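Local coordinates for protein putative epimerase (Burkholderia cenocepacia, PDB 4LW8) that probably acts as an NAD(P)-dependent sugar-nucleotide epimerase or a related enzyme in the biosynthesis of lipopolysaccharide O-antigen, at residues Val131-Ala137 with Ile180-Phe186; Tyr33-Arg37 with Val227-Ala232; Thr246-Glu252 with Gly291-Arg297. One frame throughout, in Å; residues are numbered along the deposited sequence.

Contact 1 (Val131-Ala137 with Ile180-Phe186); sequences VLLASSA and IVIARPF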
loop_
_atom_site.group_PDB
_atom_site.type_symbol
_atom_site.label_atom_id
_atom_site.label_comp_id
_atom_site.label_asym_id
_atom_site.label_seq_id
_atom_site.Cartn_x
_atom_site.Cartn_y
_atom_site.Cartn_z
ATOM N N VAL A 131 -16.480 11.626 5.954
ATOM C CA VAL A 131 -15.591 11.563 4.804
ATOM C C VAL A 131 -15.621 10.142 4.239
ATOM O O VAL A 131 -15.089 9.233 4.835
ATOM C CB VAL A 131 -14.154 11.942 5.191
ATOM C CG1 VAL A 131 -13.218 11.918 3.968
ATOM C CG2 VAL A 131 -14.136 13.304 5.879
ATOM N N LEU A 132 -16.254 9.959 3.090
ATOM C CA LEU A 132 -16.384 8.643 2.489
ATOM C C LEU A 132 -15.350 8.478 1.391
ATOM O O LEU A 132 -15.332 9.242 0.430
ATOM C CB LEU A 132 -17.783 8.442 1.903
ATOM C CG LEU A 132 -18.030 7.099 1.203
ATOM C CD1 LEU A 132 -17.898 5.912 2.173
ATOM C CD2 LEU A 132 -19.385 7.100 0.538
ATOM N N LEU A 133 -14.483 7.488 1.532
ATOM C CA LEU A 133 -13.490 7.228 0.503
ATOM C C LEU A 133 -13.899 6.008 -0.317
ATOM O O LEU A 133 -14.233 4.961 0.237
ATOM C CB LEU A 133 -12.120 7.017 1.134
ATOM C CG LEU A 133 -11.711 8.114 2.129
ATOM C CD1 LEU A 133 -10.369 7.823 2.752
ATOM C CD2 LEU A 133 -11.672 9.471 1.472
ATOM N N ALA A 134 -13.868 6.134 -1.636
ATOM C CA ALA A 134 -14.175 4.989 -2.481
ATOM C C ALA A 134 -12.911 4.185 -2.734
ATOM O O ALA A 134 -12.052 4.594 -3.503
ATOM C CB ALA A 134 -14.814 5.445 -3.808
ATOM N N SER A 135 -12.795 3.037 -2.073
ATOM C CA SER A 135 -11.766 2.068 -2.406
ATOM C C SER A 135 -12.339 1.193 -3.509
ATOM O O SER A 135 -13.085 1.669 -4.378
ATOM C CB SER A 135 -11.362 1.242 -1.179
ATOM O OG SER A 135 -10.263 0.386 -1.455
ATOM N N SER A 136 -11.995 -0.087 -3.489
ATOM C CA SER A 136 -12.489 -1.002 -4.508
ATOM C C SER A 136 -12.467 -2.435 -4.003
ATOM O O SER A 136 -11.572 -2.815 -3.267
ATOM C CB SER A 136 -11.647 -0.903 -5.781
ATOM O OG SER A 136 -11.996 -1.955 -6.670
ATOM N N ALA A 137 -13.430 -3.243 -4.426
ATOM C CA ALA A 137 -13.385 -4.663 -4.104
ATOM C C ALA A 137 -12.231 -5.375 -4.815
ATOM O O ALA A 137 -11.963 -6.545 -4.534
ATOM C CB ALA A 137 -14.705 -5.329 -4.446
ATOM N N ILE A 180 -13.766 8.883 9.019
ATOM C CA ILE A 180 -13.481 8.319 7.699
ATOM C C ILE A 180 -14.160 6.973 7.515
ATOM O O ILE A 180 -13.986 6.066 8.325
ATOM C CB ILE A 180 -11.953 8.161 7.474
ATOM C CG1 ILE A 180 -11.290 9.541 7.452
ATOM C CG2 ILE A 180 -11.648 7.391 6.153
ATOM C CD1 ILE A 180 -9.760 9.509 7.501
ATOM N N VAL A 181 -14.943 6.863 6.448
ATOM C CA VAL A 181 -15.635 5.634 6.089
ATOM C C VAL A 181 -15.081 5.171 4.759
ATOM O O VAL A 181 -14.903 5.983 3.844
ATOM C CB VAL A 181 -17.158 5.848 5.997
ATOM C CG1 VAL A 181 -17.870 4.532 5.751
ATOM C CG2 VAL A 181 -17.663 6.482 7.293
ATOM N N ILE A 182 -14.780 3.877 4.658
ATOM C CA ILE A 182 -14.208 3.342 3.430
ATOM C C ILE A 182 -15.219 2.418 2.743
ATOM O O ILE A 182 -15.775 1.514 3.368
ATOM C CB ILE A 182 -12.872 2.577 3.694
ATOM C CG1 ILE A 182 -11.796 3.524 4.266
ATOM C CG2 ILE A 182 -12.391 1.925 2.398
ATOM C CD1 ILE A 182 -10.548 2.832 4.812
ATOM N N ALA A 183 -15.474 2.660 1.458
ATOM C CA ALA A 183 -16.346 1.784 0.702
ATOM C C ALA A 183 -15.513 0.903 -0.230
ATOM O O ALA A 183 -14.542 1.371 -0.834
ATOM C CB ALA A 183 -17.392 2.604 -0.074
ATOM N N ARG A 184 -15.835 -0.390 -0.287
ATOM C CA ARG A 184 -15.236 -1.282 -1.285
ATOM C C ARG A 184 -16.301 -1.761 -2.265
ATOM O O ARG A 184 -16.855 -2.846 -2.090
ATOM C CB ARG A 184 -14.553 -2.495 -0.636
ATOM C CG ARG A 184 -13.262 -2.186 0.089
ATOM C CD ARG A 184 -12.805 -3.378 0.919
ATOM N NE ARG A 184 -11.537 -3.109 1.581
ATOM C CZ ARG A 184 -10.991 -3.897 2.503
ATOM N NH1 ARG A 184 -11.603 -5.017 2.867
ATOM N NH2 ARG A 184 -9.833 -3.556 3.061
ATOM N N PRO A 185 -16.607 -0.945 -3.285
ATOM C CA PRO A 185 -17.627 -1.352 -4.258
ATOM C C PRO A 185 -17.178 -2.539 -5.081
ATOM O O PRO A 185 -16.016 -2.618 -5.496
ATOM C CB PRO A 185 -17.781 -0.109 -5.155
ATOM C CG PRO A 185 -16.418 0.586 -5.057
ATOM C CD PRO A 185 -16.041 0.389 -3.598
ATOM N N PHE A 186 -18.085 -3.468 -5.316
ATOM C CA PHE A 186 -17.833 -4.489 -6.331
ATOM C C PHE A 186 -18.161 -3.870 -7.693
ATOM O O PHE A 186 -18.375 -2.660 -7.760
ATOM C CB PHE A 186 -18.636 -5.760 -6.035
ATOM C CG PHE A 186 -18.012 -6.613 -4.961
ATOM C CD1 PHE A 186 -17.890 -6.130 -3.659
ATOM C CD2 PHE A 186 -17.480 -7.869 -5.267
ATOM C CE1 PHE A 186 -17.285 -6.893 -2.666
ATOM C CE2 PHE A 186 -16.862 -8.650 -4.272
ATOM C CZ PHE A 186 -16.769 -8.161 -2.971
HETATM O O HOH W 1 -14.411 -1.175 -8.133
#
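Ala137 lays its methyl over the Phe186 ring, CB standing 3.4 Å from the ring centroid in a CH-pi contact close to the ring normal. The same residue joins the ends of the two segments by its backbone: Ala137 N donates to Pro185 O at 2.9 Å, meeting it from well above the carbonyl plane, a bond made after strand 131-134 has ended. Upstream, strands 131-134 and 180-185 run parallel with a twist of 26°. Their pairing is straight where Ala183 N donates its N-H to Leu133 O at 2.9 Å, and it has bent by the time Ser135, just past the strand, gives its N-H to Ala183 O (136° at the hydrogen). Two different layers clothe the pair. On one face Leu132, its CG anti to the backbone N (chi1 178°), swings CD1 across to Val181 CG1 at 3.8 Å and Ala183 CB at 4.0 Å, where Tyr234 of helix 227-240 packs on both Leu132 and Ala183. On the other, Leu133 CD1 meets Ile180 CG2 at 3.7 Å, and Leu133 also packs on Ala171 of helix 159-172. That helix also supplies polar partners: Glu168 holds both Ser135 OG and Arg184 NH2, while Lys164 NZ hydrogen-bonds Ala134 O. Parallel strands with helices on both faces form the Rossmann-type sheet expected of this NAD(P)-dependent epimerase/dehydratase family, an extended short-chain dehydrogenase/reductase fold.

Contact 2 (Tyr33-Arg37 with Val227-Ala232); sequences YMAER and VRDVTA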
loop_
_atom_site.group_PDB
_atom_site.type_symbol
_atom_site.label_atom_id
_atom_site.label_comp_id
_atom_site.label_asym_id
_atom_site.label_seq_id
_atom_site.Cartn_x
_atom_site.Cartn_y
_atom_site.Cartn_z
ATOM N N TYR A 33 -24.158 10.550 -10.615
ATOM C CA TYR A 33 -25.184 9.945 -9.780
ATOM C C TYR A 33 -25.042 10.317 -8.288
ATOM O O TYR A 33 -26.041 10.474 -7.598
ATOM C CB TYR A 33 -25.156 8.434 -9.980
ATOM C CG TYR A 33 -25.544 8.076 -11.396
ATOM C CD1 TYR A 33 -26.877 8.010 -11.779
ATOM C CD2 TYR A 33 -24.573 7.854 -12.365
ATOM C CE1 TYR A 33 -27.232 7.706 -13.076
ATOM C CE2 TYR A 33 -24.920 7.534 -13.667
ATOM C CZ TYR A 33 -26.253 7.473 -14.014
ATOM O OH TYR A 33 -26.618 7.179 -15.303
ATOM N N MET A 34 -23.811 10.459 -7.796
ATOM C CA MET A 34 -23.595 10.851 -6.403
ATOM C C MET A 34 -24.175 12.244 -6.169
ATOM O O MET A 34 -24.752 12.541 -5.113
ATOM C CB MET A 34 -22.102 10.844 -6.047
ATOM C CG MET A 34 -21.835 10.886 -4.544
ATOM S SD MET A 34 -22.369 9.373 -3.727
ATOM C CE MET A 34 -23.565 10.015 -2.545
ATOM N N ALA A 35 -24.028 13.093 -7.177
ATOM C CA ALA A 35 -24.548 14.452 -7.113
ATOM C C ALA A 35 -26.070 14.451 -6.914
ATOM O O ALA A 35 -26.586 15.117 -6.015
ATOM C CB ALA A 35 -24.164 15.213 -8.369
ATOM N N GLU A 36 -26.786 13.684 -7.732
ATOM C CA GLU A 36 -28.237 13.601 -7.606
ATOM C C GLU A 36 -28.659 13.088 -6.216
ATOM O O GLU A 36 -29.580 13.627 -5.603
ATOM C CB GLU A 36 -28.816 12.707 -8.706
ATOM C CG GLU A 36 -30.345 12.710 -8.782
ATOM C CD GLU A 36 -31.001 11.828 -7.727
ATOM O OE1 GLU A 36 -30.354 10.843 -7.284
ATOM O OE2 GLU A 36 -32.156 12.130 -7.339
ATOM N N ARG A 37 -28.000 12.041 -5.728
ATOM C CA ARG A 37 -28.292 11.514 -4.389
ATOM C C ARG A 37 -28.121 12.591 -3.309
ATOM O O ARG A 37 -29.007 12.798 -2.486
ATOM C CB ARG A 37 -27.393 10.318 -4.073
ATOM C CG ARG A 37 -28.025 8.962 -4.374
ATOM C CD ARG A 37 -28.143 8.655 -5.881
ATOM N NE ARG A 37 -28.738 7.330 -6.075
ATOM C CZ ARG A 37 -30.050 7.103 -6.084
ATOM N NH1 ARG A 37 -30.901 8.116 -5.944
ATOM N NH2 ARG A 37 -30.515 5.872 -6.243
ATOM N N VAL A 227 -25.213 1.525 -10.621
ATOM C CA VAL A 227 -24.576 2.715 -10.047
ATOM C C VAL A 227 -25.551 3.526 -9.155
ATOM O O VAL A 227 -25.144 4.117 -8.147
ATOM C CB VAL A 227 -23.987 3.630 -11.168
ATOM C CG1 VAL A 227 -25.093 4.172 -12.090
ATOM C CG2 VAL A 227 -23.168 4.765 -10.570
ATOM N N ARG A 228 -26.839 3.511 -9.486
ATOM C CA ARG A 228 -27.817 4.225 -8.679
ATOM C C ARG A 228 -27.953 3.591 -7.287
ATOM O O ARG A 228 -28.066 4.306 -6.292
ATOM C CB ARG A 228 -29.173 4.262 -9.385
ATOM C CG ARG A 228 -29.184 5.127 -10.630
ATOM C CD ARG A 228 -30.416 4.912 -11.471
ATOM N NE ARG A 228 -30.490 3.543 -11.974
ATOM C CZ ARG A 228 -31.484 3.093 -12.730
ATOM N NH1 ARG A 228 -32.477 3.912 -13.072
ATOM N NH2 ARG A 228 -31.489 1.835 -13.144
ATOM N N ASP A 229 -27.901 2.262 -7.214
ATOM C CA ASP A 229 -27.910 1.558 -5.930
ATOM C C ASP A 229 -26.638 1.834 -5.142
ATOM O O ASP A 229 -26.664 1.977 -3.916
ATOM C CB ASP A 229 -28.033 0.037 -6.112
ATOM C CG ASP A 229 -29.352 -0.392 -6.737
ATOM O OD1 ASP A 229 -30.292 0.425 -6.828
ATOM O OD2 ASP A 229 -29.460 -1.578 -7.112
ATOM N N VAL A 230 -25.511 1.873 -5.846
ATOM C CA VAL A 230 -24.224 2.062 -5.179
ATOM C C VAL A 230 -24.165 3.454 -4.527
ATOM O O VAL A 230 -23.785 3.603 -3.364
ATOM C CB VAL A 230 -23.050 1.875 -6.162
ATOM C CG1 VAL A 230 -21.731 2.392 -5.567
ATOM C CG2 VAL A 230 -22.924 0.391 -6.606
ATOM N N THR A 231 -24.580 4.475 -5.261
ATOM C CA THR A 231 -24.526 5.820 -4.716
ATOM C C THR A 231 -25.584 6.010 -3.615
ATOM O O THR A 231 -25.368 6.791 -2.686
ATOM C CB THR A 231 -24.650 6.872 -5.838
ATOM O OG1 THR A 231 -25.830 6.629 -6.608
ATOM C CG2 THR A 231 -23.420 6.781 -6.767
ATOM N N ALA A 232 -26.714 5.303 -3.702
ATOM C CA ALA A 232 -27.695 5.337 -2.608
ATOM C C ALA A 232 -27.064 4.784 -1.322
ATOM O O ALA A 232 -27.288 5.313 -0.241
ATOM C CB ALA A 232 -28.958 4.557 -2.971
#
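Arg37 reaches side-on to the backbone carbonyl of Arg228, spending two nitrogens on one oxygen: NE lies 3.1 Å and NH2 2.9 Å from Arg228 O. The oxygen sits in the guanidinium plane, yet the two N-H groups find it differently, since NE arrives in the carbonyl plane on a lone pair whereas NH2 stands above that plane. A weak third bond, bent to 127° at the hydrogen, joins NE to Thr231 OG1 at 3.0 Å. The kink in the arginine chain at chi2 (72°) turns its end across the threonine, so that CD also rests against OG1. Beside this polar patch the contact is mainly carbon and sulfur. Val227 CG1 stands over the centre of the Tyr33 ring, 3.8 Å from its centroid, and Met34 SD slides past Thr231 CB at 4.0 Å. The segments 33-37 and 227-232 of helices 29-40 and 227-240 cross at -51°, their axes 9.1 Å apart, which packs the helix following the first strand of the Rossmann fold against one from much later in the chain, on a shared side of the central sheet. The polar groups of the first shell are themselves held. Arg228 O is already the i to i+4 acceptor for Ala232 N, and therefore takes three donors. Thr231 OG1 donates to Val227 O at 3.0 Å, from the face of that carbonyl opposite to Thr231 N, which fixes the hydroxyl's rotation and leaves its oxygen to receive Arg37 NE. Glu36 OE1 forms a salt bridge to Arg37 NH1, its hydrogen bond weak. Farther out, Tyr33 OH is tied to Val191 O, and the guanidinium of Arg228 makes a salt bridge to Asp226 and a cation-pi contact with Trp314.

Contact 3 (Thr246-Glu252 with Gly291-Arg297); sequences TFNVCSE and GSRDKLR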
loop_
_atom_site.group_PDB
_atom_site.type_symbol
_atom_site.label_atom_id
_atom_site.label_comp_id
_atom_site.label_asym_id
_atom_site.label_seq_id
_atom_site.Cartn_x
_atom_site.Cartn_y
_atom_site.Cartn_z
ATOM N N THR A 246 -14.938 -0.100 7.343
ATOM C CA THR A 246 -14.861 -0.419 5.915
ATOM C C THR A 246 -16.061 -1.271 5.503
ATOM O O THR A 246 -16.450 -2.176 6.234
ATOM C CB THR A 246 -13.552 -1.167 5.586
ATOM O OG1 THR A 246 -12.432 -0.314 5.839
ATOM C CG2 THR A 246 -13.518 -1.630 4.134
ATOM N N PHE A 247 -16.657 -0.979 4.349
ATOM C CA PHE A 247 -17.871 -1.685 3.924
ATOM C C PHE A 247 -17.822 -2.146 2.470
ATOM O O PHE A 247 -17.572 -1.341 1.572
ATOM C CB PHE A 247 -19.110 -0.791 4.087
ATOM C CG PHE A 247 -19.397 -0.375 5.506
ATOM C CD1 PHE A 247 -18.829 0.764 6.035
ATOM C CD2 PHE A 247 -20.261 -1.113 6.293
ATOM C CE1 PHE A 247 -19.098 1.148 7.342
ATOM C CE2 PHE A 247 -20.538 -0.742 7.599
ATOM C CZ PHE A 247 -19.955 0.387 8.128
ATOM N N ASN A 248 -18.060 -3.433 2.240
ATOM C CA ASN A 248 -18.413 -3.898 0.901
ATOM C C ASN A 248 -19.683 -3.187 0.431
ATOM O O ASN A 248 -20.624 -3.000 1.213
ATOM C CB ASN A 248 -18.653 -5.412 0.886
ATOM C CG ASN A 248 -17.383 -6.216 1.062
ATOM O OD1 ASN A 248 -16.272 -5.709 0.870
ATOM N ND2 ASN A 248 -17.540 -7.483 1.430
ATOM N N VAL A 249 -19.718 -2.795 -0.835
ATOM C CA VAL A 249 -20.963 -2.346 -1.463
ATOM C C VAL A 249 -21.154 -3.219 -2.699
ATOM O O VAL A 249 -20.330 -3.197 -3.614
ATOM C CB VAL A 249 -20.939 -0.832 -1.816
ATOM C CG1 VAL A 249 -22.234 -0.406 -2.510
ATOM C CG2 VAL A 249 -20.735 -0.003 -0.544
ATOM N N CYS A 250 -22.209 -4.030 -2.692
ATOM C CA CYS A 250 -22.383 -5.092 -3.695
ATOM C C CYS A 250 -23.823 -5.589 -3.706
ATOM O O CYS A 250 -24.588 -5.280 -2.794
ATOM C CB CYS A 250 -21.440 -6.257 -3.414
ATOM S SG CYS A 250 -21.611 -6.892 -1.732
ATOM N N SER A 251 -24.181 -6.350 -4.738
ATOM C CA SER A 251 -25.554 -6.822 -4.930
ATOM C C SER A 251 -25.781 -8.150 -4.222
ATOM O O SER A 251 -26.914 -8.540 -3.996
ATOM C CB SER A 251 -25.866 -6.998 -6.423
ATOM O OG SER A 251 -25.270 -8.203 -6.920
ATOM N N GLU A 252 -24.686 -8.845 -3.925
ATOM C CA GLU A 252 -24.698 -10.204 -3.367
ATOM C C GLU A 252 -25.222 -11.221 -4.381
ATOM O O GLU A 252 -25.474 -12.367 -4.041
ATOM C CB GLU A 252 -25.532 -10.288 -2.082
ATOM C CG GLU A 252 -25.007 -9.436 -0.944
ATOM C CD GLU A 252 -25.804 -9.618 0.337
ATOM O OE1 GLU A 252 -27.050 -9.706 0.255
ATOM O OE2 GLU A 252 -25.185 -9.671 1.422
ATOM N N GLY A 291 -19.826 -10.613 -3.423
ATOM C CA GLY A 291 -19.645 -9.949 -2.151
ATOM C C GLY A 291 -20.799 -10.152 -1.196
ATOM O O GLY A 291 -21.935 -10.370 -1.613
ATOM N N SER A 292 -20.499 -10.072 0.093
ATOM C CA SER A 292 -21.529 -9.944 1.117
ATOM C C SER A 292 -21.640 -8.495 1.578
ATOM O O SER A 292 -20.637 -7.894 1.971
ATOM C CB SER A 292 -21.218 -10.844 2.316
ATOM O OG SER A 292 -21.969 -10.443 3.454
ATOM N N ARG A 293 -22.855 -7.949 1.573
ATOM C CA ARG A 293 -23.080 -6.607 2.099
ATOM C C ARG A 293 -23.778 -6.683 3.462
ATOM O O ARG A 293 -24.483 -5.754 3.878
ATOM C CB ARG A 293 -23.901 -5.747 1.122
ATOM C CG ARG A 293 -25.363 -6.168 0.903
ATOM C CD ARG A 293 -26.245 -4.939 0.584
ATOM N NE ARG A 293 -25.785 -4.224 -0.610
ATOM C CZ ARG A 293 -26.107 -2.966 -0.914
ATOM N NH1 ARG A 293 -26.898 -2.269 -0.110
ATOM N NH2 ARG A 293 -25.638 -2.399 -2.022
ATOM N N ASP A 294 -23.600 -7.801 4.151
ATOM C CA ASP A 294 -24.241 -7.968 5.452
ATOM C C ASP A 294 -23.784 -6.935 6.483
ATOM O O ASP A 294 -24.572 -6.510 7.334
ATOM C CB ASP A 294 -24.001 -9.355 6.006
ATOM C CG ASP A 294 -24.865 -9.630 7.203
ATOM O OD1 ASP A 294 -26.103 -9.647 7.024
ATOM O OD2 ASP A 294 -24.320 -9.777 8.319
ATOM N N LYS A 295 -22.513 -6.544 6.437
ATOM C CA LYS A 295 -22.043 -5.536 7.379
ATOM C C LYS A 295 -22.737 -4.190 7.110
ATOM O O LYS A 295 -23.172 -3.505 8.038
ATOM C CB LYS A 295 -20.525 -5.379 7.311
ATOM C CG LYS A 295 -19.961 -4.425 8.358
ATOM C CD LYS A 295 -18.489 -4.137 8.088
ATOM C CE LYS A 295 -17.899 -3.218 9.160
ATOM N NZ LYS A 295 -16.473 -2.898 8.864
ATOM N N LEU A 296 -22.821 -3.816 5.836
ATOM C CA LEU A 296 -23.534 -2.610 5.430
ATOM C C LEU A 296 -25.002 -2.661 5.871
ATOM O O LEU A 296 -25.538 -1.694 6.418
ATOM C CB LEU A 296 -23.437 -2.424 3.917
ATOM C CG LEU A 296 -24.238 -1.290 3.271
ATOM C CD1 LEU A 296 -23.720 0.074 3.701
ATOM C CD2 LEU A 296 -24.187 -1.416 1.747
ATOM N N ARG A 297 -25.644 -3.797 5.630
ATOM C CA ARG A 297 -27.055 -3.961 5.958
ATOM C C ARG A 297 -27.285 -3.745 7.457
ATOM O O ARG A 297 -28.214 -3.038 7.861
ATOM C CB ARG A 297 -27.536 -5.353 5.509
ATOM C CG ARG A 297 -28.980 -5.707 5.847
ATOM C CD ARG A 297 -29.292 -7.159 5.448
ATOM N NE ARG A 297 -29.195 -7.340 3.996
ATOM C CZ ARG A 297 -28.271 -8.071 3.373
ATOM N NH1 ARG A 297 -27.333 -8.708 4.064
ATOM N NH2 ARG A 297 -28.285 -8.159 2.049
HETATM O O HOH W 2 -20.990 -4.619 3.602
#
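Cys250 O is gripped by the guanidinium of Arg293: NE lies 2.7 Å away, nearly along the C=O axis, and NH2 adds a weak bond. Arg293 is the N-cap of helix 294-300, and its chain, bent at chi3 (59°), folds back to the strand end while Leu296 CD2 lies over one guanidinium face. Arg293 N donates to Glu252 OE2 at 2.9 Å, on the anti side but tilted from the carboxylate plane. The other carboxylate oxygen, Glu252 OE1, takes Arg297 NH2 at 2.7 Å in a salt bridge that Asp294 extends. Nearby, Asn248 ND2 reaches Ser292 O at 3.2 Å, its OD1 being held by Tyr140, and a water joins Asn248 O to Leu296 N. At the far end the fully extended Lys295 runs across the Phe247 ring, NZ 4.8 Å from the centroid in a cation-pi contact, and lands on Thr246 O at 2.7 Å. Glu245 also pairs with the Lys295 ammonium, as does the sulfonate of a bound HEPES, probably from the crystallisation liquor, which also meets Thr246 N. The Glu252 carboxylate is probably stabilised as an anion, and the lysine, though already paired with Glu245, still binds the sulfonate, so this spot can accept an anionic group, whatever its natural partner.

In the fold
Contacts 1 and 3 share one sheet: strands 180-189 and 246-249 are neighbours in it, joined where Arg184 N lies 2.7 Å from Phe247 O and Ile182 O 2.8 Å from Phe247 N, probable hydrogen bonds. Their centres are 11 Å apart. Contact 2 belongs to the helical layer, 14 Å from contact 1 and 16 Å from contact 3, centre to centre. It does not touch contact 1, but Val230 of helix 227-240 packs against Val249, bringing the helix onto contact 3. The bound HEPES, probably from the crystallisation liquor, approaches the side chains of both sheet contacts, about 3 Å from Lys295 and about 6 Å from Ile182.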